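Local coordinates for iron aquisition yersiniabactin synthesis enzyme, YbtT (Escherichia coli, PDB 6BA9), which hydrolyses thioesters with low specificity as a type II thioesterase, sustaining production of the metallophore yersiniabactin in pathogenic enterobacteria, at residues E58-R61 against Q65-A68; V95-C100 against R210-H215; L102-G107 against L186-L191. The protein carries 1 engineered substitution. All coordinates share one frame; numbering follows the deposited sequence.

Contact 1. Residues E58-R61 against Q65-A68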
loop_
_atom_site.group_PDB
_atom_site.type_symbol
_atom_site.label_atom_id
_atom_site.label_comp_id
_atom_site.label_asym_id
_atom_site.label_seq_id
_atom_site.Cartn_x
_atom_site.Cartn_y
_atom_site.Cartn_z
ATOM N N GLU A 58 -7.073 15.233 -10.938
ATOM C CA GLU A 58 -7.376 14.026 -11.693
ATOM C C GLU A 58 -6.591 12.856 -11.110
ATOM O O GLU A 58 -5.444 13.020 -10.689
ATOM C CB GLU A 58 -7.040 14.184 -13.181
ATOM C CG GLU A 58 -8.128 14.935 -13.978
ATOM C CD GLU A 58 -9.504 14.275 -13.879
ATOM O OE1 GLU A 58 -10.327 14.718 -13.046
ATOM O OE2 GLU A 58 -9.758 13.301 -14.621
ATOM N N PRO A 59 -7.173 11.663 -11.074
ATOM C CA PRO A 59 -6.418 10.518 -10.579
ATOM C C PRO A 59 -5.285 10.156 -11.526
ATOM O O PRO A 59 -5.384 10.315 -12.752
ATOM C CB PRO A 59 -7.465 9.402 -10.476
ATOM C CG PRO A 59 -8.574 9.817 -11.341
ATOM C CD PRO A 59 -8.565 11.311 -11.401
ATOM N N LEU A 60 -4.190 9.694 -10.937
ATOM C CA LEU A 60 -3.044 9.235 -11.702
ATOM C C LEU A 60 -3.204 7.779 -12.136
ATOM O O LEU A 60 -3.943 6.991 -11.541
ATOM C CB LEU A 60 -1.763 9.399 -10.891
ATOM C CG LEU A 60 -1.506 10.827 -10.411
ATOM C CD1 LEU A 60 -0.127 10.932 -9.831
ATOM C CD2 LEU A 60 -1.679 11.863 -11.538
ATOM N N ARG A 61 -2.515 7.443 -13.219
ATOM C CA ARG A 61 -2.608 6.138 -13.864
ATOM C C ARG A 61 -1.267 5.414 -13.893
ATOM O O ARG A 61 -1.089 4.464 -14.671
ATOM C CB ARG A 61 -3.200 6.308 -15.264
ATOM C CG ARG A 61 -4.570 6.966 -15.178
ATOM C CD ARG A 61 -5.297 6.951 -16.486
ATOM N NE ARG A 61 -4.573 7.603 -17.565
ATOM C CZ ARG A 61 -4.702 8.885 -17.908
ATOM N NH1 ARG A 61 -5.507 9.698 -17.237
ATOM N NH2 ARG A 61 -4.011 9.352 -18.935
ATOM N N GLN A 65 4.589 7.394 -10.985
ATOM C CA GLN A 65 4.214 8.804 -10.793
ATOM C C GLN A 65 3.742 9.053 -9.360
ATOM O O GLN A 65 4.116 10.047 -8.726
ATOM C CB GLN A 65 3.117 9.225 -11.765
ATOM C CG GLN A 65 3.557 9.451 -13.174
ATOM C CD GLN A 65 2.387 9.753 -14.085
ATOM O OE1 GLN A 65 1.275 10.055 -13.619
ATOM N NE2 GLN A 65 2.620 9.666 -15.395
ATOM N N LEU A 66 2.893 8.170 -8.838
ATOM C CA LEU A 66 2.468 8.290 -7.447
ATOM C C LEU A 66 3.662 8.252 -6.497
ATOM O O LEU A 66 3.733 9.033 -5.536
ATOM C CB LEU A 66 1.491 7.162 -7.114
ATOM C CG LEU A 66 0.100 7.291 -7.739
ATOM C CD1 LEU A 66 -0.642 5.953 -7.659
ATOM C CD2 LEU A 66 -0.706 8.374 -7.044
ATOM N N ALA A 67 4.604 7.339 -6.753
ATOM C CA ALA A 67 5.788 7.194 -5.908
ATOM C C ALA A 67 6.670 8.429 -5.957
ATOM O O ALA A 67 7.265 8.812 -4.945
ATOM C CB ALA A 67 6.583 5.981 -6.378
ATOM N N ALA A 68 6.789 9.049 -7.129
ATOM C CA ALA A 68 7.583 10.268 -7.223
ATOM C C ALA A 68 6.970 11.385 -6.392
ATOM O O ALA A 68 7.679 12.108 -5.685
ATOM C CB ALA A 68 7.700 10.703 -8.681
HETATM O O HOH W 1 -1.007 9.312 -14.690
#
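Leu60 sets its isobutyl group against the first turn of helix 63-77, where Leu66 and Gln65 receive it. CD1 of Leu60 lies 3.8 Å from CD2 of Leu66, and the two leucine side chains run past each other in opposite directions. CB of Leu60 lies near the same Leu66 methyl, at 4.1 Å from CD2. On its other branch, CD2 of Leu60 comes to 4.0 Å from the amide oxygen OE1 of Gln65, a packing contact rather than a polar one. The polar link is made by a water, which accepts from the backbone N of Arg61 at 2.8 Å and donates to Gln65 OE1 at 2.6 Å. Beyond CG the Gln65 chain is extended (chi2 175°), and this carries its amide outward to the water. No direct hydrogen bond joins the two segments. In the α/β-hydrolase fold of this enzyme, 58-61 lies near the end of the connection leading from strand 42-46 into helix 63-77, and the contact folds that connection back onto the helix. At the turn between them, Ser62 OG is hydrogen-bonded to Gln65 N. Leu66 also packs on Met91 and Val95 of helix 91-105 and on Trp48 and Pro49, while Pro59 rests on Leu164 and Ala167 of helix 155-174.

Contact 2. Residues V95-C100 against R210-H215; sequences VAFETC and RQWLSH
Helix 91-105, the helix that follows the nucleophile elbow in the α/β-hydrolase fold, sends Phe97 across to Trp212 and Leu213 in the loop just before the edge strand 216-222. The Phe97 CZ atom meets CE3 of the Trp212 indole at 3.8 Å. The two ring planes are nearly perpendicular, at 84°, and the centroid of the phenyl ring lies 5.9 Å from that of the six-membered indole ring. Beside it, CE1 of Phe97 lies 4.1 Å from CD2 of Leu213, a single methyl branch turned to the ring. With CG of Phe97 anti to the backbone N (chi1 172°), the ring stands out from the helix toward the loop. Trp209 meets the Phe97 ring edge-to-face and Leu186 and Tyr175 pack on it, while the indole itself also meets the rings of His122 and Tyr177. All three touching residues are buried, and they join helix and loop by apolar contact alone. The one polar atom of the indole, NE1, is satisfied by a hydrogen bond to His122 ND1, which should limit how far the ring can turn.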
loop_
_atom_site.group_PDB
_atom_site.type_symbol
_atom_site.label_atom_id
_atom_site.label_comp_id
_atom_site.label_asym_id
_atom_site.label_seq_id
_atom_site.Cartn_x
_atom_site.Cartn_y
_atom_site.Cartn_z
ATOM N N VAL A 95 3.474 1.125 -4.711
ATOM C CA VAL A 95 3.852 2.516 -4.496
ATOM C C VAL A 95 4.888 2.632 -3.387
ATOM O O VAL A 95 5.866 3.379 -3.518
ATOM C CB VAL A 95 2.624 3.404 -4.228
ATOM C CG1 VAL A 95 3.073 4.836 -3.970
ATOM C CG2 VAL A 95 1.658 3.372 -5.412
ATOM N N ALA A 96 4.702 1.901 -2.288
ATOM C CA ALA A 96 5.649 1.948 -1.179
ATOM C C ALA A 96 7.025 1.484 -1.630
ATOM O O ALA A 96 8.033 2.107 -1.283
ATOM C CB ALA A 96 5.149 1.075 -0.027
ATOM N N PHE A 97 7.082 0.401 -2.403
ATOM C CA PHE A 97 8.346 -0.088 -2.942
ATOM C C PHE A 97 9.027 0.960 -3.814
ATOM O O PHE A 97 10.217 1.267 -3.627
ATOM C CB PHE A 97 8.073 -1.363 -3.743
ATOM C CG PHE A 97 9.256 -1.869 -4.519
ATOM C CD1 PHE A 97 10.381 -2.331 -3.871
ATOM C CD2 PHE A 97 9.225 -1.901 -5.887
ATOM C CE1 PHE A 97 11.464 -2.830 -4.608
ATOM C CE2 PHE A 97 10.294 -2.394 -6.619
ATOM C CZ PHE A 97 11.407 -2.849 -5.975
ATOM N N GLU A 98 8.290 1.535 -4.775
ATOM C CA GLU A 98 8.895 2.516 -5.678
ATOM C C GLU A 98 9.279 3.798 -4.944
ATOM O O GLU A 98 10.290 4.430 -5.280
ATOM C CB GLU A 98 7.967 2.778 -6.873
ATOM C CG GLU A 98 7.795 1.600 -7.832
ATOM C CD GLU A 98 9.028 1.294 -8.647
ATOM O OE1 GLU A 98 9.933 2.160 -8.737
ATOM O OE2 GLU A 98 9.090 0.166 -9.183
ATOM N N THR A 99 8.514 4.179 -3.924
ATOM C CA THR A 99 8.884 5.312 -3.083
ATOM C C THR A 99 10.168 5.022 -2.324
ATOM O O THR A 99 11.073 5.869 -2.257
ATOM C CB THR A 99 7.742 5.623 -2.111
ATOM O OG1 THR A 99 6.553 5.947 -2.846
ATOM C CG2 THR A 99 8.077 6.816 -1.218
ATOM N N CYS A 100 10.264 3.823 -1.761
ATOM C CA CYS A 100 11.453 3.428 -1.028
ATOM C C CYS A 100 12.662 3.420 -1.941
ATOM O O CYS A 100 13.753 3.844 -1.531
ATOM C CB CYS A 100 11.226 2.050 -0.399
ATOM S SG CYS A 100 12.446 1.604 0.874
ATOM N N ARG A 210 11.208 -11.580 -2.958
ATOM C CA ARG A 210 12.592 -11.770 -2.554
ATOM C C ARG A 210 13.554 -11.570 -3.714
ATOM O O ARG A 210 14.745 -11.359 -3.470
ATOM C CB ARG A 210 12.776 -13.143 -1.896
ATOM C CG ARG A 210 12.036 -13.284 -0.560
ATOM C CD ARG A 210 12.316 -14.617 0.157
ATOM N NE ARG A 210 11.854 -15.739 -0.646
ATOM C CZ ARG A 210 12.621 -16.503 -1.420
ATOM N NH1 ARG A 210 13.925 -16.291 -1.470
ATOM N NH2 ARG A 210 12.060 -17.468 -2.133
ATOM N N GLN A 211 13.071 -11.579 -4.954
ATOM C CA GLN A 211 13.923 -11.283 -6.100
ATOM C C GLN A 211 14.382 -9.833 -6.107
ATOM O O GLN A 211 15.390 -9.507 -6.751
ATOM C CB GLN A 211 13.180 -11.558 -7.409
ATOM C CG GLN A 211 12.735 -13.004 -7.637
ATOM C CD GLN A 211 13.874 -13.887 -8.044
ATOM O OE1 GLN A 211 14.876 -13.411 -8.569
ATOM N NE2 GLN A 211 13.729 -15.178 -7.810
ATOM N N TRP A 212 13.674 -8.957 -5.389
ATOM C CA TRP A 212 13.847 -7.509 -5.478
ATOM C C TRP A 212 14.456 -6.887 -4.226
ATOM O O TRP A 212 14.702 -5.672 -4.203
ATOM C CB TRP A 212 12.466 -6.874 -5.731
ATOM C CG TRP A 212 11.859 -7.252 -7.020
ATOM C CD1 TRP A 212 11.131 -8.371 -7.296
ATOM C CD2 TRP A 212 11.937 -6.517 -8.244
ATOM N NE1 TRP A 212 10.742 -8.368 -8.616
ATOM C CE2 TRP A 212 11.237 -7.244 -9.218
ATOM C CE3 TRP A 212 12.542 -5.309 -8.607
ATOM C CZ2 TRP A 212 11.106 -6.797 -10.522
ATOM C CZ3 TRP A 212 12.411 -4.876 -9.899
ATOM C CH2 TRP A 212 11.701 -5.615 -10.846
ATOM N N LEU A 213 14.697 -7.670 -3.176
ATOM C CA LEU A 213 14.961 -7.153 -1.839
ATOM C C LEU A 213 16.145 -7.899 -1.242
ATOM O O LEU A 213 16.084 -9.120 -1.061
ATOM C CB LEU A 213 13.714 -7.334 -0.967
ATOM C CG LEU A 213 12.434 -6.661 -1.467
ATOM C CD1 LEU A 213 11.226 -7.123 -0.637
ATOM C CD2 LEU A 213 12.581 -5.148 -1.412
ATOM N N SER A 214 17.221 -7.174 -0.936
ATOM C CA SER A 214 18.436 -7.807 -0.404
ATOM C C SER A 214 18.337 -8.223 1.056
ATOM O O SER A 214 19.065 -9.138 1.487
ATOM C CB SER A 214 19.614 -6.855 -0.571
ATOM O OG SER A 214 19.820 -6.635 -1.947
ATOM N N HIS A 215 17.487 -7.582 1.851
ATOM C CA HIS A 215 17.424 -7.788 3.298
ATOM C C HIS A 215 15.952 -7.930 3.645
ATOM O O HIS A 215 15.261 -6.927 3.879
ATOM C CB HIS A 215 18.089 -6.648 4.053
ATOM C CG HIS A 215 19.534 -6.491 3.705
ATOM N ND1 HIS A 215 20.030 -5.373 3.068
ATOM C CD2 HIS A 215 20.578 -7.336 3.858
ATOM C CE1 HIS A 215 21.326 -5.534 2.853
ATOM N NE2 HIS A 215 21.681 -6.714 3.323
#

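Contact 3. Residues L102-G107 against L186-L191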
loop_
_atom_site.group_PDB
_atom_site.type_symbol
_atom_site.label_atom_id
_atom_site.label_comp_id
_atom_site.label_asym_id
_atom_site.label_seq_id
_atom_site.Cartn_x
_atom_site.Cartn_y
_atom_site.Cartn_z
ATOM N N LEU A 102 13.224 5.386 -4.519
ATOM C CA LEU A 102 13.675 6.764 -4.708
ATOM C C LEU A 102 14.375 7.297 -3.462
ATOM O O LEU A 102 15.422 7.946 -3.564
ATOM C CB LEU A 102 12.486 7.658 -5.069
ATOM C CG LEU A 102 11.820 7.354 -6.416
ATOM C CD1 LEU A 102 10.558 8.140 -6.597
ATOM C CD2 LEU A 102 12.773 7.626 -7.601
ATOM N N LEU A 103 13.828 7.048 -2.275
ATOM C CA LEU A 103 14.416 7.580 -1.051
ATOM C C LEU A 103 15.772 6.953 -0.766
ATOM O O LEU A 103 16.715 7.646 -0.346
ATOM C CB LEU A 103 13.479 7.374 0.129
ATOM C CG LEU A 103 12.199 8.184 0.032
ATOM C CD1 LEU A 103 11.348 7.843 1.229
ATOM C CD2 LEU A 103 12.458 9.679 -0.030
ATOM N N GLU A 104 15.887 5.644 -0.984
ATOM C CA GLU A 104 17.164 4.958 -0.793
ATOM C C GLU A 104 18.215 5.506 -1.748
ATOM O O GLU A 104 19.353 5.786 -1.332
ATOM C CB GLU A 104 16.961 3.445 -0.991
ATOM C CG GLU A 104 18.149 2.590 -0.668
ATOM C CD GLU A 104 17.793 1.114 -0.766
ATOM O OE1 GLU A 104 16.736 0.714 -0.225
ATOM O OE2 GLU A 104 18.554 0.395 -1.421
ATOM N N GLN A 105 17.850 5.696 -3.026
ATOM C CA GLN A 105 18.771 6.228 -4.026
ATOM C C GLN A 105 19.236 7.628 -3.662
ATOM O O GLN A 105 20.374 8.017 -3.964
ATOM C CB GLN A 105 18.091 6.306 -5.388
ATOM C CG GLN A 105 17.784 4.993 -6.071
ATOM C CD GLN A 105 16.862 5.198 -7.265
ATOM O OE1 GLN A 105 16.428 6.322 -7.546
ATOM N NE2 GLN A 105 16.557 4.119 -7.968
ATOM N N ARG A 106 18.356 8.425 -3.074
ATOM C CA ARG A 106 18.707 9.787 -2.692
ATOM C C ARG A 106 19.548 9.855 -1.421
ATOM O O ARG A 106 19.895 10.964 -0.993
ATOM C CB ARG A 106 17.413 10.594 -2.483
ATOM C CG ARG A 106 16.645 10.862 -3.768
ATOM C CD ARG A 106 15.239 11.417 -3.499
ATOM N NE ARG A 106 14.435 11.383 -4.722
ATOM C CZ ARG A 106 13.182 11.824 -4.816
ATOM N NH1 ARG A 106 12.558 12.349 -3.764
ATOM N NH2 ARG A 106 12.550 11.720 -5.970
ATOM N N GLY A 107 19.857 8.720 -0.788
ATOM C CA GLY A 107 20.635 8.714 0.434
ATOM C C GLY A 107 19.845 8.977 1.691
ATOM O O GLY A 107 20.421 9.383 2.704
ATOM N N LEU A 186 16.694 -3.507 -3.593
ATOM C CA LEU A 186 16.645 -2.529 -2.525
ATOM C C LEU A 186 17.317 -3.083 -1.291
ATOM O O LEU A 186 17.190 -4.274 -0.984
ATOM C CB LEU A 186 15.190 -2.195 -2.199
ATOM C CG LEU A 186 14.420 -1.413 -3.258
ATOM C CD1 LEU A 186 13.145 -0.838 -2.632
ATOM C CD2 LEU A 186 15.258 -0.289 -3.844
ATOM N N ARG A 187 18.059 -2.228 -0.594
ATOM C CA ARG A 187 18.765 -2.614 0.616
ATOM C C ARG A 187 18.033 -2.248 1.892
ATOM O O ARG A 187 18.421 -2.723 2.967
ATOM C CB ARG A 187 20.166 -2.016 0.618
ATOM C CG ARG A 187 21.089 -2.736 -0.353
ATOM C CD ARG A 187 21.152 -2.045 -1.696
ATOM N NE ARG A 187 21.884 -2.840 -2.692
ATOM C CZ ARG A 187 22.411 -2.333 -3.804
ATOM N NH1 ARG A 187 22.318 -1.031 -4.056
ATOM N NH2 ARG A 187 23.045 -3.126 -4.660
ATOM N N THR A 188 16.985 -1.444 1.815
ATOM C CA THR A 188 16.208 -1.144 3.008
ATOM C C THR A 188 15.660 -2.446 3.598
ATOM O O THR A 188 15.078 -3.256 2.865
ATOM C CB THR A 188 15.042 -0.225 2.628
ATOM O OG1 THR A 188 15.532 1.059 2.193
ATOM C CG2 THR A 188 14.086 -0.007 3.806
ATOM N N PRO A 189 15.768 -2.660 4.908
ATOM C CA PRO A 189 15.209 -3.884 5.497
ATOM C C PRO A 189 13.711 -3.958 5.259
ATOM O O PRO A 189 12.989 -2.968 5.428
ATOM C CB PRO A 189 15.526 -3.731 6.984
ATOM C CG PRO A 189 16.737 -2.873 7.002
ATOM C CD PRO A 189 16.514 -1.874 5.899
ATOM N N ALA A 190 13.255 -5.145 4.874
ATOM C CA ALA A 190 11.919 -5.350 4.345
ATOM C C ALA A 190 11.232 -6.516 5.034
ATOM O O ALA A 190 11.854 -7.535 5.367
ATOM C CB ALA A 190 11.950 -5.600 2.851
ATOM N N LEU A 191 9.917 -6.361 5.208
ATOM C CA LEU A 191 9.045 -7.390 5.736
ATOM C C LEU A 191 7.954 -7.667 4.718
ATOM O O LEU A 191 7.332 -6.728 4.200
ATOM C CB LEU A 191 8.404 -6.910 7.030
ATOM C CG LEU A 191 7.302 -7.768 7.640
ATOM C CD1 LEU A 191 7.842 -9.158 8.051
ATOM C CD2 LEU A 191 6.685 -7.056 8.836
#
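Glu104 OE1 is gripped twice by Thr188, whose hydroxyl OG1 donates to it at 2.7 Å and whose backbone N does so at 3.0 Å. Both donors come from the same face of the carboxylate: OG1 on the anti side, 29° out of its plane, and the amide N from well above that plane, with a bent N-H···O angle of 145°. The second carboxylate oxygen is held separately, as Arg187 N donates to Glu104 OE2 at 2.8 Å on the syn side with a nearly straight angle of 171°. Two consecutive backbone amides and a hydroxyl thus fix the rotation of one carboxylate, and these three donors would be expected to favour its charged form. With CG anti to the backbone N and the chain straight beyond it, the Glu104 side chain points its carboxylate at the loop. Around the carboxylate pack aliphatic carbons: Arg187 CB lies 3.5 Å from OE2 of Glu104, and Leu186 CB is 3.8 Å from OE1 of Glu104. The Arg187 guanidinium makes no salt bridge with the glutamate; its NH1 stays 4.8 Å from Glu104 OE2. In the α/β-hydrolase fold, this joins the C-terminal turn of helix 91-105 to the loop running into strand 190-195, one of the parallel strands of the central sheet. The helix ends in a Schellman motif, in which Gly107 takes a positive phi and its N donates to Glu104 O at 3.0 Å. The loop is held from its other side too, with Arg187 O hydrogen-bonded to His215 ND1 and Leu186 bonded through its backbone to Trp212 and Ser214. Just past the helix end, Arg106 forms a salt bridge through NH1 with Glu75 of helix 63-77.

Overall arrangement
The three contacts follow helices 63-77 and 91-105 across the α/β-hydrolase fold. Contact 1 closes first along the chain; contact 2 then opens on helix 91-105, and contact 3 is nested within the loop that contact 2 closes. Contacts 2 and 3 share that helix, and their centres are about 7 Å apart; Phe97 and Glu104, two turns apart, meet the loops that enter the neighbouring strands 216-222 and 190-195. Contact 1, with its centre about 18 Å from that of contact 2 and 20 Å from that of contact 3, is joined to both by packing of Leu66, Ala67 and Ala68 on helix 91-105. That helix thus connects regions far apart in sequence within one domain.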